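Side-chain contacts in outer membrane protein Omp121 (Bacteroides thetaiotaomicron, PDB 5FQ8), which probably imports nutrients, likely peptides, across the outer membrane as a TonB-dependent receptor, and binds calcium and magnesium ions: residues 611-615 / 616-620; 500-503 / 504-508; 38-41 / 42-46. All blocks are in the same frame, centred on the assembly; numbering follows the deposited sequence.

Contact 1. Residues 611-615 / 616-620; sequences SNRIP and FGSLT
Phe616 lies against Pro615 at the tip of a beta hairpin whose type II turn, Ile614 to Gly617, joins strand 611-614 to strand 617-620. Its positive phi (62°) suits the third position of such a turn. With CG anti to its own carbonyl carbon (chi1 -47°), the ring is laid back beside the proline, CD2 being 3.7 Å from Pro615 CB; the backbone of the bound peptide also packs on Phe616. Gly617 closes the turn: its N donates to Ile614 O at 3.0 Å, and its O accepts from Ile614 N at 3.2 Å. Ile614 CG1 runs past this glycine, 3.6 Å from Gly617 C. Ser618 pairs with Arg613 at a non-hydrogen-bonded position, and its OG turns back to Gly617 O in a weak bond within its own strand. Leu619 and Asn612 make the next hydrogen-bonded pair, with Leu619 N to Asn612 O at 3.1 Å and Asn612 N to Leu619 O at 2.9 Å. Asn612 ND2 adds a weak bond to Leu619 O (3.5 Å), while its OD1 bonds a polar side chain on the chain of another protein. Thr620 ends the pairing, its OG1 4.0 Å from Ser611 CB. The bonds between the strands are thus almost wholly backbone; the other protein's chain packs on Asn612, Ile614, Leu619 and Thr620, and also bonds Thr620 O.

Contact 2. Residues 500-503 / 504-508; sequences PTWF and NLKNS
Trp502 packs one face of its indole on Asn504, the residue that opens both an Asx turn and a type I beta turn (Asn504 to Asn507) in the loop linking strands 472-495 and 513-534. Asn504 CB sits over one face of the six-membered ring, 3.4 Å from its centroid, a CH-pi contact. The amide continues alongside the indole, pointing the same way, with the two planes only 20° apart; Asn504 ND2 is 3.4 Å from Trp502 CZ2. Both residues hold CG anti to the backbone N (chi1 -168° for Trp502), which sends the two side chains off in the same direction. More loosely, Lys506 CE approaches Trp502 CH2 at 4.2 Å, while NZ bonds the backbone of another protein's chain.

The hydrogen bonds fix the turn. Asn504 OD1 uses a lone pair, in its carbonyl plane, to take Lys506 N at 3.0 Å, a bond that holds the amide against rotation. Asn507 N reaches Asn504 O at 2.8 Å. Asn507 ND2 donates back to Trp502 O at 2.9 Å, somewhat bent and tilted from the carbonyl plane, and also to Ile499 O; one amide nitrogen therefore ties the turn to two carbonyls of the residues leading into it. Across the subunit interface, Tyr629 of the second subunit packs on Trp502 and bonds Asn507 OD1, the oxygen that lies at the indole edge, 3.8 Å from Trp502 CE3.

Contact 3. Residues 38-41 / 42-46; sequences KALG and YAATS
Tyr42 covers Leu40 at a chain reversal that leads into strand 44-48, an outermost strand of the four-stranded mixed sheet in the plug domain. Residues 38-41 and 42-46 run 152° apart, and no hydrogen bond joins them; the bend is filled by apolar side chains. In Tyr42, CB rests beside the carbonyl of Gly41. CG, set between the backbone N and the carbonyl carbon (chi1 57°), carries the ring over Leu40, to which it offers one face. CD2 still borders Gly41 C and reaches Leu40 CG at the limit of contact. Farther out, CE2 meets Leu40 CD1 at 3.9 Å, and CZ is 4.0 Å from the same methyl. CE1, across the ring from CE2, approaches Leu40 CD2 at 4.1 Å. OH at the tip completes the cover, 4.0 Å from Leu40 CD1. The methine CG of Leu40 stands over this face, 4.1 Å from the ring centroid and offset toward its rim, a CH-pi contact. Exchanging this tyrosine for an alanine would probably leave Leu40 CG and CD1 without their aromatic cover and open a gap in the bend. Leu144 of strand 138-144 packs on Leu40, Tyr42 and Ala44. Hydrogen bonds tie the same bend to barrel strands: Lys586 NZ to Lys38 O, and Ala43 N to Glu649 OE2. The second branch of Leu40 extends past the ring toward the start of the strand, where CD2 touches Ala44 CB at 3.6 Å.

Along the chain the order is contact 3, contact 2, contact 1. Contact 3 belongs to the plug domain and leads into its sheet through strand 44-48, whereas 500-508 is a loop between two barrel strands and 611-620 is a separate two-stranded hairpin. Contacts 1 and 2 lie on the same side of the chain's centre, their own centres about 25 Å apart and nearest atoms about 14 Å; contact 3 is on the opposite side, its centre about 52 Å from that of contact 1 and about 57 Å from that of contact 2. Contacts 1 and 2 both meet another protein's chain, contact 2 also the second subunit, while contact 3 joins plug to barrel within one chain.

Contact 1. Residues 611-615 / 616-620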
ATOM      1  N   SER B 611      12.965  -1.363  11.784  1.00 24.89           N
ATOM      2  CA  SER B 611      13.246  -0.328  10.805  1.00 24.63           C
ATOM      3  C   SER B 611      14.345   0.561  11.353  1.00 24.68           C
ATOM      4  O   SER B 611      14.642   0.561  12.546  1.00 24.85           O
ATOM      5  CB  SER B 611      11.997   0.487  10.446  1.00 24.28           C
ATOM      6  OG  SER B 611      11.408   1.054  11.592  1.00 24.21           O
ATOM      7  N   ASN B 612      14.957   1.317  10.457  1.00 26.19           N
ATOM      8  CA  ASN B 612      16.057   2.187  10.834  1.00 36.04           C
ATOM      9  C   ASN B 612      15.841   3.536  10.173  1.00 24.33           C
ATOM     10  O   ASN B 612      15.717   3.615   8.952  1.00 24.21           O
ATOM     11  CB  ASN B 612      17.408   1.575  10.429  1.00 27.82           C
ATOM     12  CG  ASN B 612      17.599   0.163  10.961  1.00 25.30           C
ATOM     13  OD1 ASN B 612      17.883  -0.030  12.128  1.00 25.51           O
ATOM     14  ND2 ASN B 612      17.440  -0.821  10.101  1.00 25.38           N
ATOM     15  N   ARG B 613      15.778   4.590  10.972  1.00 24.24           N
ATOM     16  CA  ARG B 613      15.563   5.936  10.458  1.00 31.19           C
ATOM     17  C   ARG B 613      16.915   6.561  10.137  1.00 31.06           C
ATOM     18  O   ARG B 613      17.701   6.851  11.040  1.00 33.67           O
ATOM     19  CB  ARG B 613      14.785   6.765  11.479  1.00 34.63           C
ATOM     20  CG  ARG B 613      13.559   7.455  10.909  1.00 53.29           C
ATOM     21  CD  ARG B 613      12.607   7.941  12.005  1.00 60.41           C
ATOM     22  NE  ARG B 613      11.536   8.779  11.460  1.00 57.54           N
ATOM     23  CZ  ARG B 613      10.406   9.078  12.099  1.00 59.23           C
ATOM     24  NH1 ARG B 613      10.181   8.599  13.313  1.00 61.70           N
ATOM     25  NH2 ARG B 613       9.497   9.850  11.514  1.00 64.86           N
ATOM     26  N   ILE B 614      17.191   6.762   8.854  1.00 34.28           N
ATOM     27  CA  ILE B 614      18.434   7.390   8.408  1.00 25.97           C
ATOM     28  C   ILE B 614      18.121   8.768   7.848  1.00 24.00           C
ATOM     29  O   ILE B 614      16.971   9.027   7.482  1.00 23.74           O
ATOM     30  CB  ILE B 614      19.160   6.545   7.353  1.00 24.42           C
ATOM     31  CG1 ILE B 614      18.273   6.329   6.138  1.00 24.21           C
ATOM     32  CG2 ILE B 614      19.589   5.236   7.919  1.00 27.61           C
ATOM     33  CD1 ILE B 614      19.032   6.004   4.938  1.00 24.39           C
ATOM     34  N   PRO B 615      19.074   9.659   7.748  1.00 24.13           N
ATOM     35  CA  PRO B 615      18.775  10.964   7.166  1.00 23.95           C
ATOM     36  C   PRO B 615      18.062  10.841   5.840  1.00 23.77           C
ATOM     37  O   PRO B 615      18.560  10.213   4.903  1.00 23.90           O
ATOM     38  CB  PRO B 615      20.153  11.602   7.000  1.00 24.22           C
ATOM     39  CG  PRO B 615      21.136  10.499   7.209  1.00 24.52           C
ATOM     40  CD  PRO B 615      20.483   9.566   8.145  1.00 24.48           C
ATOM     41  N   PHE B 616      16.863  11.424   5.800  1.00 23.50           N
ATOM     42  CA  PHE B 616      16.030  11.550   4.611  1.00 23.33           C
ATOM     43  C   PHE B 616      15.616  10.198   4.051  1.00 23.34           C
ATOM     44  O   PHE B 616      15.435  10.045   2.846  1.00 23.63           O
ATOM     45  CB  PHE B 616      16.719  12.382   3.523  1.00 23.46           C
ATOM     46  CG  PHE B 616      17.330  13.653   4.018  1.00 23.74           C
ATOM     47  CD1 PHE B 616      16.572  14.796   4.144  1.00 23.33           C
ATOM     48  CD2 PHE B 616      18.673  13.718   4.337  1.00 28.99           C
ATOM     49  CE1 PHE B 616      17.132  15.983   4.610  1.00 23.43           C
ATOM     50  CE2 PHE B 616      19.245  14.894   4.793  1.00 23.86           C
ATOM     51  CZ  PHE B 616      18.470  16.031   4.935  1.00 23.69           C
ATOM     52  N   GLY B 617      15.453   9.197   4.903  1.00 23.39           N
ATOM     53  CA  GLY B 617      14.986   7.924   4.395  1.00 23.42           C
ATOM     54  C   GLY B 617      14.792   6.919   5.501  1.00 24.54           C
ATOM     55  O   GLY B 617      14.873   7.244   6.684  1.00 23.50           O
ATOM     56  N   SER B 618      14.521   5.683   5.089  1.00 23.60           N
ATOM     57  CA  SER B 618      14.481   4.557   6.006  1.00 23.75           C
ATOM     58  C   SER B 618      15.068   3.312   5.354  1.00 24.01           C
ATOM     59  O   SER B 618      15.268   3.247   4.143  1.00 24.05           O
ATOM     60  CB  SER B 618      13.063   4.268   6.474  1.00 39.21           C
ATOM     61  OG  SER B 618      12.538   5.355   7.188  1.00 41.26           O
ATOM     62  N   LEU B 619      15.366   2.335   6.201  1.00 24.23           N
ATOM     63  CA  LEU B 619      15.678   0.971   5.805  1.00 24.55           C
ATOM     64  C   LEU B 619      14.782   0.095   6.649  1.00 24.54           C
ATOM     65  O   LEU B 619      14.944   0.022   7.868  1.00 24.63           O
ATOM     66  CB  LEU B 619      17.147   0.624   6.029  1.00 30.02           C
ATOM     67  CG  LEU B 619      17.616  -0.720   5.479  1.00 25.31           C
ATOM     68  CD1 LEU B 619      17.497  -0.662   3.996  1.00 25.14           C
ATOM     69  CD2 LEU B 619      19.037  -1.005   5.876  1.00 25.53           C
ATOM     70  N   THR B 620      13.833  -0.553   6.019  1.00 24.51           N
ATOM     71  CA  THR B 620      12.812  -1.243   6.771  1.00 30.70           C
ATOM     72  C   THR B 620      12.817  -2.717   6.427  1.00 33.82           C
ATOM     73  O   THR B 620      13.214  -3.115   5.333  1.00 40.15           O
ATOM     74  CB  THR B 620      11.449  -0.665   6.485  1.00 36.99           C
ATOM     75  OG1 THR B 620      10.472  -1.343   7.274  1.00 52.32           O
ATOM     76  CG2 THR B 620      11.122  -0.874   5.061  1.00 33.25           C
TER

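Contact 2. Residues 500-503 / 504-508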
ATOM      1  N   PRO B 500       2.442   7.343 -15.656  1.00 25.78           N
ATOM      2  CA  PRO B 500       2.989   8.405 -14.801  1.00 25.40           C
ATOM      3  C   PRO B 500       1.958   9.159 -14.007  1.00 25.12           C
ATOM      4  O   PRO B 500       2.221   9.521 -12.859  1.00 24.76           O
ATOM      5  CB  PRO B 500       3.676   9.324 -15.810  1.00 25.62           C
ATOM      6  CG  PRO B 500       4.037   8.437 -16.936  1.00 26.05           C
ATOM      7  CD  PRO B 500       2.894   7.480 -17.045  1.00 26.20           C
ATOM      8  N   THR B 501       0.776   9.374 -14.568  1.00 27.66           N
ATOM      9  CA  THR B 501      -0.196  10.282 -13.990  1.00 25.12           C
ATOM     10  C   THR B 501      -1.293   9.586 -13.207  1.00 25.02           C
ATOM     11  O   THR B 501      -1.875  10.190 -12.307  1.00 29.53           O
ATOM     12  CB  THR B 501      -0.788  11.127 -15.118  1.00 25.43           C
ATOM     13  OG1 THR B 501       0.108  12.201 -15.403  1.00 25.41           O
ATOM     14  CG2 THR B 501      -2.123  11.681 -14.765  1.00 25.39           C
ATOM     15  N   TRP B 502      -1.547   8.314 -13.465  1.00 25.22           N
ATOM     16  CA  TRP B 502      -2.656   7.637 -12.811  1.00 25.19           C
ATOM     17  C   TRP B 502      -2.325   7.361 -11.353  1.00 24.81           C
ATOM     18  O   TRP B 502      -1.231   6.901 -11.034  1.00 24.70           O
ATOM     19  CB  TRP B 502      -2.983   6.343 -13.547  1.00 25.57           C
ATOM     20  CG  TRP B 502      -4.266   5.741 -13.115  1.00 25.66           C
ATOM     21  CD1 TRP B 502      -5.377   6.396 -12.719  1.00 25.59           C
ATOM     22  CD2 TRP B 502      -4.567   4.348 -13.018  1.00 25.85           C
ATOM     23  NE1 TRP B 502      -6.357   5.505 -12.376  1.00 25.74           N
ATOM     24  CE2 TRP B 502      -5.882   4.238 -12.553  1.00 25.90           C
ATOM     25  CE3 TRP B 502      -3.853   3.184 -13.287  1.00 26.03           C
ATOM     26  CZ2 TRP B 502      -6.493   3.019 -12.346  1.00 26.11           C
ATOM     27  CZ3 TRP B 502      -4.458   1.982 -13.074  1.00 26.23           C
ATOM     28  CH2 TRP B 502      -5.763   1.903 -12.610  1.00 26.27           C
ATOM     29  N   PHE B 503      -3.259   7.670 -10.464  1.00 24.64           N
ATOM     30  CA  PHE B 503      -3.050   7.526  -9.028  1.00 24.31           C
ATOM     31  C   PHE B 503      -3.912   6.361  -8.550  1.00 35.37           C
ATOM     32  O   PHE B 503      -5.064   6.540  -8.166  1.00 24.44           O
ATOM     33  CB  PHE B 503      -3.386   8.806  -8.294  1.00 24.06           C
ATOM     34  CG  PHE B 503      -2.462   9.957  -8.600  1.00 28.87           C
ATOM     35  CD1 PHE B 503      -1.125   9.765  -8.862  1.00 28.38           C
ATOM     36  CD2 PHE B 503      -2.949  11.249  -8.611  1.00 23.91           C
ATOM     37  CE1 PHE B 503      -0.295  10.836  -9.139  1.00 25.44           C
ATOM     38  CE2 PHE B 503      -2.119  12.324  -8.885  1.00 23.84           C
ATOM     39  CZ  PHE B 503      -0.794  12.115  -9.150  1.00 23.82           C
ATOM     40  N   ASN B 504      -3.336   5.160  -8.569  1.00 34.83           N
ATOM     41  CA  ASN B 504      -4.053   3.943  -8.211  1.00 41.38           C
ATOM     42  C   ASN B 504      -3.061   2.908  -7.704  1.00 24.65           C
ATOM     43  O   ASN B 504      -1.962   2.787  -8.237  1.00 28.29           O
ATOM     44  CB  ASN B 504      -4.826   3.389  -9.411  1.00 25.11           C
ATOM     45  CG  ASN B 504      -5.838   2.345  -9.021  1.00 29.88           C
ATOM     46  OD1 ASN B 504      -5.500   1.199  -8.762  1.00 38.87           O
ATOM     47  ND2 ASN B 504      -7.092   2.736  -8.987  1.00 31.25           N
ATOM     48  N   LEU B 505      -3.466   2.153  -6.686  1.00 24.61           N
ATOM     49  CA  LEU B 505      -2.607   1.119  -6.121  1.00 24.62           C
ATOM     50  C   LEU B 505      -2.200   0.051  -7.121  1.00 24.97           C
ATOM     51  O   LEU B 505      -1.274  -0.706  -6.835  1.00 25.00           O
ATOM     52  CB  LEU B 505      -3.310   0.468  -4.941  1.00 24.60           C
ATOM     53  CG  LEU B 505      -3.578   1.455  -3.814  1.00 24.28           C
ATOM     54  CD1 LEU B 505      -4.472   0.856  -2.780  1.00 24.33           C
ATOM     55  CD2 LEU B 505      -2.259   1.848  -3.208  1.00 24.01           C
ATOM     56  N   LYS B 506      -2.864  -0.046  -8.264  1.00 25.27           N
ATOM     57  CA  LYS B 506      -2.439  -0.961  -9.310  1.00 25.65           C
ATOM     58  C   LYS B 506      -1.314  -0.407 -10.156  1.00 25.65           C
ATOM     59  O   LYS B 506      -0.735  -1.163 -10.933  1.00 25.95           O
ATOM     60  CB  LYS B 506      -3.596  -1.284 -10.241  1.00 34.55           C
ATOM     61  CG  LYS B 506      -4.585  -2.269  -9.714  1.00 35.79           C
ATOM     62  CD  LYS B 506      -5.716  -2.454 -10.701  1.00 38.60           C
ATOM     63  CE  LYS B 506      -6.880  -1.536 -10.399  1.00 35.25           C
ATOM     64  NZ  LYS B 506      -8.138  -2.054 -11.007  1.00 31.13           N
ATOM     65  N   ASN B 507      -0.999   0.882 -10.036  1.00 25.35           N
ATOM     66  CA  ASN B 507      -0.137   1.543 -11.013  1.00 25.41           C
ATOM     67  C   ASN B 507       1.329   1.456 -10.659  1.00 26.54           C
ATOM     68  O   ASN B 507       2.072   2.391 -10.921  1.00 28.81           O
ATOM     69  CB  ASN B 507      -0.561   2.994 -11.172  1.00 25.23           C
ATOM     70  CG  ASN B 507      -0.142   3.572 -12.499  1.00 25.45           C
ATOM     71  OD1 ASN B 507      -0.069   2.867 -13.493  1.00 28.14           O
ATOM     72  ND2 ASN B 507       0.138   4.861 -12.522  1.00 25.26           N
ATOM     73  N   SER B 508       1.797   0.349 -10.098  1.00 33.89           N
ATOM     74  CA  SER B 508       3.199   0.236  -9.728  1.00 36.75           C
ATOM     75  C   SER B 508       3.674  -1.187  -9.935  1.00 35.98           C
ATOM     76  O   SER B 508       2.956  -2.137  -9.618  1.00 41.91           O
ATOM     77  CB  SER B 508       3.417   0.637  -8.274  1.00 24.86           C
ATOM     78  OG  SER B 508       4.700   0.245  -7.830  1.00 24.85           O
TER

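Contact 3. Residues 38-41 / 42-46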
ATOM      1  N   LYS B  38     -23.743  31.071  37.848  1.00 77.35           N
ATOM      2  CA  LYS B  38     -23.068  32.348  38.090  1.00 63.44           C
ATOM      3  C   LYS B  38     -23.086  32.576  39.597  1.00 56.12           C
ATOM      4  O   LYS B  38     -22.851  33.680  40.091  1.00 61.15           O
ATOM      5  CB  LYS B  38     -23.672  33.525  37.330  1.00 40.69           C
ATOM      6  CG  LYS B  38     -23.260  33.600  35.870  1.00 38.34           C
ATOM      7  CD  LYS B  38     -23.241  35.039  35.406  1.00 38.47           C
ATOM      8  CE  LYS B  38     -22.937  35.180  33.936  1.00 35.47           C
ATOM      9  NZ  LYS B  38     -22.816  36.615  33.554  1.00 34.59           N
ATOM     10  N   ALA B  39     -23.406  31.518  40.324  1.00 61.61           N
ATOM     11  CA  ALA B  39     -22.888  31.271  41.656  1.00 58.75           C
ATOM     12  C   ALA B  39     -21.502  30.644  41.605  1.00 57.59           C
ATOM     13  O   ALA B  39     -21.005  30.145  42.618  1.00 54.58           O
ATOM     14  CB  ALA B  39     -23.838  30.353  42.409  1.00 63.01           C
ATOM     15  N   LEU B  40     -20.900  30.642  40.419  1.00 55.65           N
ATOM     16  CA  LEU B  40     -19.615  30.029  40.162  1.00 52.47           C
ATOM     17  C   LEU B  40     -18.526  30.687  40.993  1.00 49.54           C
ATOM     18  O   LEU B  40     -18.634  31.837  41.409  1.00 53.30           O
ATOM     19  CB  LEU B  40     -19.283  30.164  38.685  1.00 34.18           C
ATOM     20  CG  LEU B  40     -18.497  29.067  37.998  1.00 34.59           C
ATOM     21  CD1 LEU B  40     -19.239  27.752  38.105  1.00 40.62           C
ATOM     22  CD2 LEU B  40     -18.326  29.460  36.560  1.00 32.83           C
ATOM     23  N   GLY B  41     -17.447  29.947  41.211  1.00 44.16           N
ATOM     24  CA  GLY B  41     -16.362  30.462  42.014  1.00 42.98           C
ATOM     25  C   GLY B  41     -15.044  30.517  41.283  1.00 36.42           C
ATOM     26  O   GLY B  41     -13.994  30.506  41.920  1.00 44.60           O
ATOM     27  N   TYR B  42     -15.070  30.573  39.955  1.00 33.90           N
ATOM     28  CA  TYR B  42     -13.841  30.682  39.182  1.00 33.30           C
ATOM     29  C   TYR B  42     -14.152  31.369  37.861  1.00 32.86           C
ATOM     30  O   TYR B  42     -15.310  31.622  37.528  1.00 32.98           O
ATOM     31  CB  TYR B  42     -13.177  29.311  38.983  1.00 32.84           C
ATOM     32  CG  TYR B  42     -14.039  28.275  38.317  1.00 32.51           C
ATOM     33  CD1 TYR B  42     -14.071  28.154  36.939  1.00 31.85           C
ATOM     34  CD2 TYR B  42     -14.809  27.410  39.064  1.00 32.88           C
ATOM     35  CE1 TYR B  42     -14.855  27.208  36.328  1.00 31.59           C
ATOM     36  CE2 TYR B  42     -15.593  26.463  38.461  1.00 32.62           C
ATOM     37  CZ  TYR B  42     -15.613  26.365  37.095  1.00 31.98           C
ATOM     38  OH  TYR B  42     -16.400  25.417  36.497  1.00 31.76           O
ATOM     39  N   ALA B  43     -13.101  31.675  37.109  1.00 32.37           N
ATOM     40  CA  ALA B  43     -13.250  32.457  35.890  1.00 32.01           C
ATOM     41  C   ALA B  43     -14.054  31.704  34.851  1.00 31.56           C
ATOM     42  O   ALA B  43     -13.817  30.521  34.603  1.00 31.18           O
ATOM     43  CB  ALA B  43     -11.887  32.815  35.315  1.00 31.60           C
ATOM     44  N   ALA B  44     -15.005  32.404  34.240  1.00 31.63           N
ATOM     45  CA  ALA B  44     -15.772  31.884  33.118  1.00 34.71           C
ATOM     46  C   ALA B  44     -16.281  33.053  32.298  1.00 35.79           C
ATOM     47  O   ALA B  44     -16.421  34.168  32.801  1.00 41.11           O
ATOM     48  CB  ALA B  44     -16.932  31.006  33.587  1.00 34.55           C
ATOM     49  N   THR B  45     -16.542  32.794  31.028  1.00 34.34           N
ATOM     50  CA  THR B  45     -17.032  33.814  30.114  1.00 30.80           C
ATOM     51  C   THR B  45     -18.184  33.249  29.297  1.00 30.67           C
ATOM     52  O   THR B  45     -18.102  32.120  28.809  1.00 30.25           O
ATOM     53  CB  THR B  45     -15.927  34.295  29.198  1.00 30.33           C
ATOM     54  OG1 THR B  45     -14.941  34.980  29.964  1.00 30.55           O
ATOM     55  CG2 THR B  45     -16.479  35.240  28.172  1.00 30.34           C
ATOM     56  N   SER B  46     -19.261  34.023  29.169  1.00 31.08           N
ATOM     57  CA  SER B  46     -20.413  33.630  28.376  1.00 31.05           C
ATOM     58  C   SER B  46     -20.448  34.456  27.107  1.00 30.84           C
ATOM     59  O   SER B  46     -20.215  35.663  27.149  1.00 35.94           O
ATOM     60  CB  SER B  46     -21.719  33.814  29.147  1.00 31.72           C
ATOM     61  OG  SER B  46     -21.691  33.124  30.377  1.00 35.99           O
TER